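Local coordinates for protein 4-amino-4-deoxy-L-arabinose transferase or related glycosyltransferases of PMT family (Cupriavidus metallidurans, PDB 5EZM) that probably transfers a pentose, 4-amino-4-deoxy-L-arabinose, to lipid A as a zinc-containing integral membrane glycosyltransferase of the GT-C fold, at residues Pro479-Tyr484 and Pro537-Met542; Asp490-Phe495 and Trp563-Val568. All coordinates share one frame; numbering follows the deposited sequence.

Contact 1: residues Pro479-Tyr484 and Pro537-Met542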
ATOM      1  N   PRO A 479     -19.706  16.854  17.475  1.00 71.43           N
ATOM      2  CA  PRO A 479     -19.827  15.402  17.262  1.00 71.03           C
ATOM      3  C   PRO A 479     -21.261  14.901  17.256  1.00 76.01           C
ATOM      4  O   PRO A 479     -21.549  13.906  16.579  1.00 76.98           O
ATOM      5  CB  PRO A 479     -19.020  14.804  18.425  1.00 70.37           C
ATOM      6  CG  PRO A 479     -18.939  15.887  19.436  1.00 73.90           C
ATOM      7  CD  PRO A 479     -18.896  17.165  18.665  1.00 73.49           C
ATOM      8  N   GLU A 480     -22.173  15.549  17.983  1.00 79.74           N
ATOM      9  CA  GLU A 480     -23.572  15.144  17.941  1.00 80.92           C
ATOM     10  C   GLU A 480     -24.299  15.649  16.701  1.00 76.65           C
ATOM     11  O   GLU A 480     -25.440  15.241  16.463  1.00 77.98           O
ATOM     12  CB  GLU A 480     -24.306  15.623  19.199  1.00 89.15           C
ATOM     13  CG  GLU A 480     -24.280  17.128  19.419  1.00 96.12           C
ATOM     14  CD  GLU A 480     -23.052  17.590  20.187  1.00102.23           C
ATOM     15  OE1 GLU A 480     -22.150  16.758  20.433  1.00102.02           O
ATOM     16  OE2 GLU A 480     -22.995  18.786  20.551  1.00106.05           O
ATOM     17  N   MET A 481     -23.673  16.518  15.913  1.00 72.72           N
ATOM     18  CA  MET A 481     -24.277  17.008  14.683  1.00 69.33           C
ATOM     19  C   MET A 481     -24.067  16.004  13.553  1.00 67.52           C
ATOM     20  O   MET A 481     -22.984  15.428  13.429  1.00 67.68           O
ATOM     21  CB  MET A 481     -23.669  18.345  14.278  1.00 68.47           C
ATOM     22  CG  MET A 481     -24.439  19.554  14.732  1.00 72.48           C
ATOM     23  SD  MET A 481     -23.684  21.047  14.074  1.00 72.58           S
ATOM     24  CE  MET A 481     -23.729  20.677  12.325  1.00 68.06           C
ATOM     25  N   PRO A 482     -25.075  15.782  12.715  1.00 65.08           N
ATOM     26  CA  PRO A 482     -24.861  14.968  11.518  1.00 59.60           C
ATOM     27  C   PRO A 482     -24.023  15.713  10.494  1.00 59.33           C
ATOM     28  O   PRO A 482     -24.079  16.940  10.378  1.00 58.28           O
ATOM     29  CB  PRO A 482     -26.281  14.721  10.991  1.00 58.69           C
ATOM     30  CG  PRO A 482     -27.192  15.087  12.103  1.00 63.42           C
ATOM     31  CD  PRO A 482     -26.491  16.140  12.892  1.00 66.89           C
ATOM     32  N   LEU A 483     -23.230  14.952   9.749  1.00 60.18           N
ATOM     33  CA  LEU A 483     -22.505  15.460   8.588  1.00 59.40           C
ATOM     34  C   LEU A 483     -22.909  14.569   7.415  1.00 58.68           C
ATOM     35  O   LEU A 483     -22.289  13.532   7.159  1.00 59.34           O
ATOM     36  CB  LEU A 483     -21.000  15.466   8.823  1.00 59.59           C
ATOM     37  CG  LEU A 483     -20.154  15.919   7.629  1.00 61.13           C
ATOM     38  CD1 LEU A 483     -20.469  17.361   7.247  1.00 59.89           C
ATOM     39  CD2 LEU A 483     -18.668  15.738   7.914  1.00 61.28           C
ATOM     40  N   TYR A 484     -23.966  14.971   6.716  1.00 57.18           N
ATOM     41  CA  TYR A 484     -24.505  14.156   5.638  1.00 57.60           C
ATOM     42  C   TYR A 484     -23.551  14.116   4.453  1.00 56.75           C
ATOM     43  O   TYR A 484     -22.984  15.136   4.054  1.00 57.33           O
ATOM     44  CB  TYR A 484     -25.858  14.697   5.184  1.00 58.61           C
ATOM     45  CG  TYR A 484     -26.925  14.688   6.250  1.00 58.82           C
ATOM     46  CD1 TYR A 484     -27.552  13.509   6.622  1.00 59.49           C
ATOM     47  CD2 TYR A 484     -27.319  15.864   6.873  1.00 59.21           C
ATOM     48  CE1 TYR A 484     -28.530  13.497   7.591  1.00 62.37           C
ATOM     49  CE2 TYR A 484     -28.298  15.862   7.841  1.00 61.92           C
ATOM     50  CZ  TYR A 484     -28.901  14.677   8.197  1.00 64.65           C
ATOM     51  OH  TYR A 484     -29.881  14.673   9.165  1.00 69.42           O
ATOM     52  N   PRO A 537     -30.444  20.809  13.176  1.00 82.54           N
ATOM     53  CA  PRO A 537     -29.377  21.514  12.456  1.00 80.07           C
ATOM     54  C   PRO A 537     -28.212  20.578  12.174  1.00 79.56           C
ATOM     55  O   PRO A 537     -27.730  19.872  13.064  1.00 80.85           O
ATOM     56  CB  PRO A 537     -28.983  22.644  13.415  1.00 81.00           C
ATOM     57  CG  PRO A 537     -29.448  22.183  14.755  1.00 84.82           C
ATOM     58  CD  PRO A 537     -30.708  21.421  14.488  1.00 86.26           C
ATOM     59  N   ALA A 538     -27.770  20.568  10.921  1.00 77.17           N
ATOM     60  CA  ALA A 538     -26.704  19.670  10.507  1.00 74.21           C
ATOM     61  C   ALA A 538     -25.931  20.301   9.358  1.00 72.66           C
ATOM     62  O   ALA A 538     -26.288  21.365   8.845  1.00 76.24           O
ATOM     63  CB  ALA A 538     -27.257  18.300  10.106  1.00 71.79           C
ATOM     64  N   MET A 539     -24.851  19.631   8.971  1.00 66.34           N
ATOM     65  CA  MET A 539     -24.049  20.004   7.820  1.00 62.25           C
ATOM     66  C   MET A 539     -24.122  18.893   6.784  1.00 60.61           C
ATOM     67  O   MET A 539     -24.620  17.797   7.049  1.00 59.57           O
ATOM     68  CB  MET A 539     -22.590  20.269   8.212  1.00 59.82           C
ATOM     69  CG  MET A 539     -22.390  21.494   9.075  1.00 60.92           C
ATOM     70  SD  MET A 539     -20.646  21.850   9.345  1.00 60.12           S
ATOM     71  CE  MET A 539     -20.762  23.272  10.428  1.00 62.83           C
ATOM     72  N   ALA A 540     -23.609  19.187   5.592  1.00 60.83           N
ATOM     73  CA  ALA A 540     -23.597  18.215   4.511  1.00 57.22           C
ATOM     74  C   ALA A 540     -22.404  18.480   3.608  1.00 55.67           C
ATOM     75  O   ALA A 540     -22.014  19.634   3.401  1.00 58.19           O
ATOM     76  CB  ALA A 540     -24.894  18.262   3.698  1.00 58.30           C
ATOM     77  N   VAL A 541     -21.825  17.401   3.084  1.00 53.77           N
ATOM     78  CA  VAL A 541     -20.735  17.456   2.118  1.00 54.76           C
ATOM     79  C   VAL A 541     -21.264  16.926   0.795  1.00 58.74           C
ATOM     80  O   VAL A 541     -21.914  15.874   0.758  1.00 61.04           O
ATOM     81  CB  VAL A 541     -19.518  16.638   2.585  1.00 54.03           C
ATOM     82  CG1 VAL A 541     -18.392  16.730   1.568  1.00 54.08           C
ATOM     83  CG2 VAL A 541     -19.045  17.114   3.943  1.00 55.91           C
ATOM     84  N   MET A 542     -20.995  17.650  -0.289  1.00 60.87           N
ATOM     85  CA  MET A 542     -21.460  17.220  -1.601  1.00 63.26           C
ATOM     86  C   MET A 542     -20.481  17.712  -2.654  1.00 64.51           C
ATOM     87  O   MET A 542     -19.570  18.487  -2.367  1.00 63.46           O
ATOM     88  CB  MET A 542     -22.873  17.735  -1.883  1.00 65.10           C
ATOM     89  CG  MET A 542     -22.970  19.249  -1.951  1.00 66.05           C
ATOM     90  SD  MET A 542     -24.659  19.837  -1.727  1.00 67.38           S
ATOM     91  CE  MET A 542     -24.975  19.309  -0.045  1.00 65.47           C
TER

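Contact 2: residues Asp490-Phe495 and Trp563-Val568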
ATOM      1  N   ASP A 490     -16.788  10.893   0.844  1.00 56.79           N
ATOM      2  CA  ASP A 490     -15.525  11.580   1.073  1.00 56.43           C
ATOM      3  C   ASP A 490     -14.629  10.701   1.937  1.00 56.83           C
ATOM      4  O   ASP A 490     -15.002  10.332   3.055  1.00 56.53           O
ATOM      5  CB  ASP A 490     -15.766  12.930   1.738  1.00 54.03           C
ATOM      6  CG  ASP A 490     -14.628  13.899   1.510  1.00 56.94           C
ATOM      7  OD1 ASP A 490     -14.908  15.093   1.288  1.00 59.45           O
ATOM      8  OD2 ASP A 490     -13.454  13.469   1.543  1.00 58.88           O
ATOM      9  N   HIS A 491     -13.452  10.359   1.422  1.00 58.58           N
ATOM     10  CA  HIS A 491     -12.589   9.405   2.102  1.00 60.91           C
ATOM     11  C   HIS A 491     -11.575  10.051   3.037  1.00 62.19           C
ATOM     12  O   HIS A 491     -10.994   9.347   3.870  1.00 63.33           O
ATOM     13  CB  HIS A 491     -11.844   8.547   1.079  1.00 62.60           C
ATOM     14  CG  HIS A 491     -12.729   7.614   0.312  1.00 62.06           C
ATOM     15  ND1 HIS A 491     -13.218   6.442   0.850  1.00 61.40           N
ATOM     16  CD2 HIS A 491     -13.201   7.672  -0.954  1.00 62.31           C
ATOM     17  CE1 HIS A 491     -13.954   5.820  -0.053  1.00 62.38           C
ATOM     18  NE2 HIS A 491     -13.958   6.545  -1.158  1.00 63.41           N
ATOM     19  N   THR A 492     -11.346  11.356   2.930  1.00 61.00           N
ATOM     20  CA  THR A 492     -10.316  12.012   3.726  1.00 59.60           C
ATOM     21  C   THR A 492     -10.856  13.055   4.687  1.00 59.19           C
ATOM     22  O   THR A 492     -10.326  13.193   5.793  1.00 59.77           O
ATOM     23  CB  THR A 492      -9.280  12.667   2.808  1.00 62.21           C
ATOM     24  OG1 THR A 492      -9.936  13.588   1.930  1.00 63.85           O
ATOM     25  CG2 THR A 492      -8.559  11.611   1.986  1.00 63.80           C
ATOM     26  N   LEU A 493     -11.891  13.799   4.299  1.00 59.83           N
ATOM     27  CA  LEU A 493     -12.394  14.866   5.161  1.00 59.15           C
ATOM     28  C   LEU A 493     -12.976  14.360   6.479  1.00 57.61           C
ATOM     29  O   LEU A 493     -12.699  14.987   7.518  1.00 58.69           O
ATOM     30  CB  LEU A 493     -13.426  15.711   4.404  1.00 56.87           C
ATOM     31  CG  LEU A 493     -13.982  16.917   5.168  1.00 53.23           C
ATOM     32  CD1 LEU A 493     -12.877  17.917   5.456  1.00 54.58           C
ATOM     33  CD2 LEU A 493     -15.106  17.574   4.395  1.00 51.46           C
ATOM     34  N   PRO A 494     -13.770  13.281   6.526  1.00 54.05           N
ATOM     35  CA  PRO A 494     -14.242  12.809   7.840  1.00 54.90           C
ATOM     36  C   PRO A 494     -13.115  12.450   8.792  1.00 59.78           C
ATOM     37  O   PRO A 494     -13.240  12.694   9.999  1.00 65.13           O
ATOM     38  CB  PRO A 494     -15.115  11.592   7.490  1.00 52.18           C
ATOM     39  CG  PRO A 494     -14.825  11.278   6.070  1.00 50.89           C
ATOM     40  CD  PRO A 494     -14.427  12.556   5.427  1.00 51.12           C
ATOM     41  N   PHE A 495     -12.008  11.891   8.290  1.00 56.83           N
ATOM     42  CA  PHE A 495     -10.870  11.609   9.159  1.00 52.23           C
ATOM     43  C   PHE A 495     -10.325  12.890   9.771  1.00 52.48           C
ATOM     44  O   PHE A 495     -10.098  12.963  10.984  1.00 51.98           O
ATOM     45  CB  PHE A 495      -9.765  10.886   8.385  1.00 50.33           C
ATOM     46  CG  PHE A 495      -8.501  10.676   9.186  1.00 49.50           C
ATOM     47  CD1 PHE A 495      -8.379   9.594  10.047  1.00 51.30           C
ATOM     48  CD2 PHE A 495      -7.435  11.557   9.078  1.00 49.50           C
ATOM     49  CE1 PHE A 495      -7.215   9.397  10.783  1.00 53.59           C
ATOM     50  CE2 PHE A 495      -6.268  11.367   9.809  1.00 51.13           C
ATOM     51  CZ  PHE A 495      -6.157  10.286  10.662  1.00 52.54           C
ATOM     52  N   TRP A 563     -11.800  22.529  -4.190  1.00 74.37           N
ATOM     53  CA  TRP A 563     -12.002  22.175  -5.589  1.00 73.64           C
ATOM     54  C   TRP A 563     -12.855  20.926  -5.778  1.00 76.14           C
ATOM     55  O   TRP A 563     -13.382  20.714  -6.877  1.00 77.41           O
ATOM     56  CB  TRP A 563     -10.654  21.983  -6.278  1.00 69.42           C
ATOM     57  CG  TRP A 563      -9.881  23.243  -6.426  1.00 69.25           C
ATOM     58  CD1 TRP A 563      -8.702  23.559  -5.815  1.00 71.26           C
ATOM     59  CD2 TRP A 563     -10.226  24.368  -7.240  1.00 69.80           C
ATOM     60  NE1 TRP A 563      -8.288  24.812  -6.204  1.00 73.61           N
ATOM     61  CE2 TRP A 563      -9.207  25.331  -7.076  1.00 72.75           C
ATOM     62  CE3 TRP A 563     -11.294  24.655  -8.095  1.00 66.92           C
ATOM     63  CZ2 TRP A 563      -9.224  26.552  -7.740  1.00 74.87           C
ATOM     64  CZ3 TRP A 563     -11.313  25.870  -8.746  1.00 69.03           C
ATOM     65  CH2 TRP A 563     -10.287  26.806  -8.563  1.00 74.40           C
ATOM     66  N   ARG A 564     -13.011  20.101  -4.745  1.00 77.35           N
ATOM     67  CA  ARG A 564     -13.692  18.826  -4.885  1.00 79.98           C
ATOM     68  C   ARG A 564     -14.959  18.699  -4.052  1.00 77.54           C
ATOM     69  O   ARG A 564     -15.695  17.722  -4.231  1.00 79.23           O
ATOM     70  CB  ARG A 564     -12.744  17.671  -4.520  1.00 84.07           C
ATOM     71  CG  ARG A 564     -11.526  17.556  -5.429  1.00 93.28           C
ATOM     72  CD  ARG A 564     -10.678  16.331  -5.097  1.00 99.98           C
ATOM     73  NE  ARG A 564     -11.428  15.085  -5.238  1.00105.83           N
ATOM     74  CZ  ARG A 564     -11.938  14.396  -4.220  1.00107.81           C
ATOM     75  NH1 ARG A 564     -11.774  14.827  -2.977  1.00107.17           N
ATOM     76  NH2 ARG A 564     -12.611  13.274  -4.443  1.00109.35           N
ATOM     77  N   ARG A 565     -15.244  19.644  -3.159  1.00 72.24           N
ATOM     78  CA  ARG A 565     -16.365  19.478  -2.249  1.00 67.97           C
ATOM     79  C   ARG A 565     -16.920  20.835  -1.843  1.00 69.88           C
ATOM     80  O   ARG A 565     -16.191  21.830  -1.759  1.00 73.15           O
ATOM     81  CB  ARG A 565     -15.955  18.670  -1.004  1.00 64.39           C
ATOM     82  CG  ARG A 565     -14.662  19.145  -0.364  1.00 61.99           C
ATOM     83  CD  ARG A 565     -14.276  18.376   0.895  1.00 56.36           C
ATOM     84  NE  ARG A 565     -13.779  17.028   0.637  1.00 53.01           N
ATOM     85  CZ  ARG A 565     -12.565  16.739   0.168  1.00 53.33           C
ATOM     86  NH1 ARG A 565     -11.703  17.704  -0.132  1.00 51.44           N
ATOM     87  NH2 ARG A 565     -12.214  15.472  -0.017  1.00 55.04           N
ATOM     88  N   VAL A 566     -18.230  20.857  -1.619  1.00 65.93           N
ATOM     89  CA  VAL A 566     -18.949  21.971  -1.017  1.00 63.56           C
ATOM     90  C   VAL A 566     -19.535  21.469   0.294  1.00 62.44           C
ATOM     91  O   VAL A 566     -20.143  20.389   0.333  1.00 65.27           O
ATOM     92  CB  VAL A 566     -20.060  22.503  -1.943  1.00 62.16           C
ATOM     93  CG1 VAL A 566     -20.723  23.732  -1.335  1.00 63.02           C
ATOM     94  CG2 VAL A 566     -19.511  22.805  -3.326  1.00 62.11           C
ATOM     95  N   VAL A 567     -19.341  22.239   1.362  1.00 58.07           N
ATOM     96  CA  VAL A 567     -19.793  21.878   2.701  1.00 57.55           C
ATOM     97  C   VAL A 567     -20.749  22.957   3.180  1.00 61.33           C
ATOM     98  O   VAL A 567     -20.358  24.128   3.315  1.00 64.73           O
ATOM     99  CB  VAL A 567     -18.621  21.713   3.679  1.00 56.12           C
ATOM    100  CG1 VAL A 567     -19.136  21.290   5.048  1.00 54.15           C
ATOM    101  CG2 VAL A 567     -17.618  20.702   3.138  1.00 56.02           C
ATOM    102  N   VAL A 568     -21.993  22.560   3.456  1.00 59.54           N
ATOM    103  CA  VAL A 568     -23.081  23.488   3.727  1.00 58.13           C
ATOM    104  C   VAL A 568     -23.724  23.147   5.068  1.00 57.63           C
ATOM    105  O   VAL A 568     -23.470  22.098   5.662  1.00 55.28           O
ATOM    106  CB  VAL A 568     -24.140  23.470   2.609  1.00 56.48           C
ATOM    107  CG1 VAL A 568     -23.501  23.799   1.268  1.00 58.30           C
ATOM    108  CG2 VAL A 568     -24.818  22.113   2.556  1.00 52.90           C
TER

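Contact 1: residues Pro479-Tyr484 and Pro537-Met542
The phenol ring of Tyr484 comes obliquely against Ala538, its CE2 3.5 Å from Ala538 CB. Pro482 CB, two residues back, just before the strand, covers one ring face, 3.8 Å above the plane and offset toward the rim, and Phe528 meets the ring edge-to-face from helix 525-534. CG of Tyr484 stands anti to its carbonyl carbon (chi1 -62°), which turns the ring back against Pro482 and brings CE2 to Ala538. An alanine here is likely to leave the Ala538 methyl and Phe528 without their aromatic partner and to open a gap between sheet and helix. The two backbones run parallel. Met539 bonds to the residues flanking Leu483: its N donates to Pro482 O (3.1 Å) and its O accepts from Tyr484 N (2.9 Å). The next link, from Val541 N to Tyr484 O, is nearly straight at 168°. On the sheet face bearing Leu483 and Met539, Leu483 CD1 lies 3.7 Å from Met539 CB and 3.6 Å from Val541 CG2, while the methyl of Met481, swung in by a bend at chi3, reaches Met539 CG. This is the hydrogen-bond pattern of a parallel strand pair: strands 483-486 and 539-542 are neighbours in the mixed sheet of the C-terminal domain, with helix 525-534 packed on the Tyr484 side.

Contact 2: residues Asp490-Phe495 and Trp563-Val568
Asp490 and Arg565 meet side-on, their chains crossing at about a right angle while their flat ends lie nearly coplanar, the carboxylate and guanidinium planes 23° apart. Both carboxylate oxygens take part in the salt bridge. OD2 of Asp490 accepts from Arg565 NH2 at 2.8 Å on its syn side, and OD1 faces Arg565 NE at the guanidinium edge, although the modelled separation there is too short to be trusted in detail. The arginine chain bends at chi3 (73°), bringing the NE and NH2 edge round to the acid. At the far corner, NH1 of Arg565 has a second acidic partner, Asp562, and also bonds to Ala464 O. Asp490 OD2 is gripped by two more donors: Thr492 N at 3.3 Å, arriving on the anti side, and Leu493 N at 3.2 Å, arriving from above the carboxylate plane. Three N-H groups, one of them from the arginine, therefore converge on a single oxygen of the buried Asp490, which would probably favour the ionised acid. Leu493 adds the apolar part of the contact, crossing Arg565 obliquely with CD2 3.7 Å from Arg565 CD and 4.2 Å from Val567 CG2. Thr492 OG1 passes near Arg565 NH2, but its hydrogen bond goes to Ser465 O. The bond from Asp490 to Thr492 N is that of an Asx turn, and the one to Leu493 N caps helix 493-497; the salt bridge ties this capped helix start to the residue just before strand 566-569.

Overall arrangement
The two contacts lie with their centres about 12 Å apart in the C-terminal domain, on the same side of the chain's centre. Their segments alternate along the chain: 479-484, 490-495, 537-542, then 563-568. Strand 483-486 is followed directly by helix 493-497, so the first half of contact 1 leads into the first half of contact 2. The second halves are antiparallel neighbours in the mixed sheet, where strands 539-542 and 566-569 are probably hydrogen-bonded through Met542 O with Val566 N and Ala540 N with Val568 O. Contact 1 thus joins strands within the sheet, and contact 2 fixes a helix start to it, knitting early and late parts of the domain together.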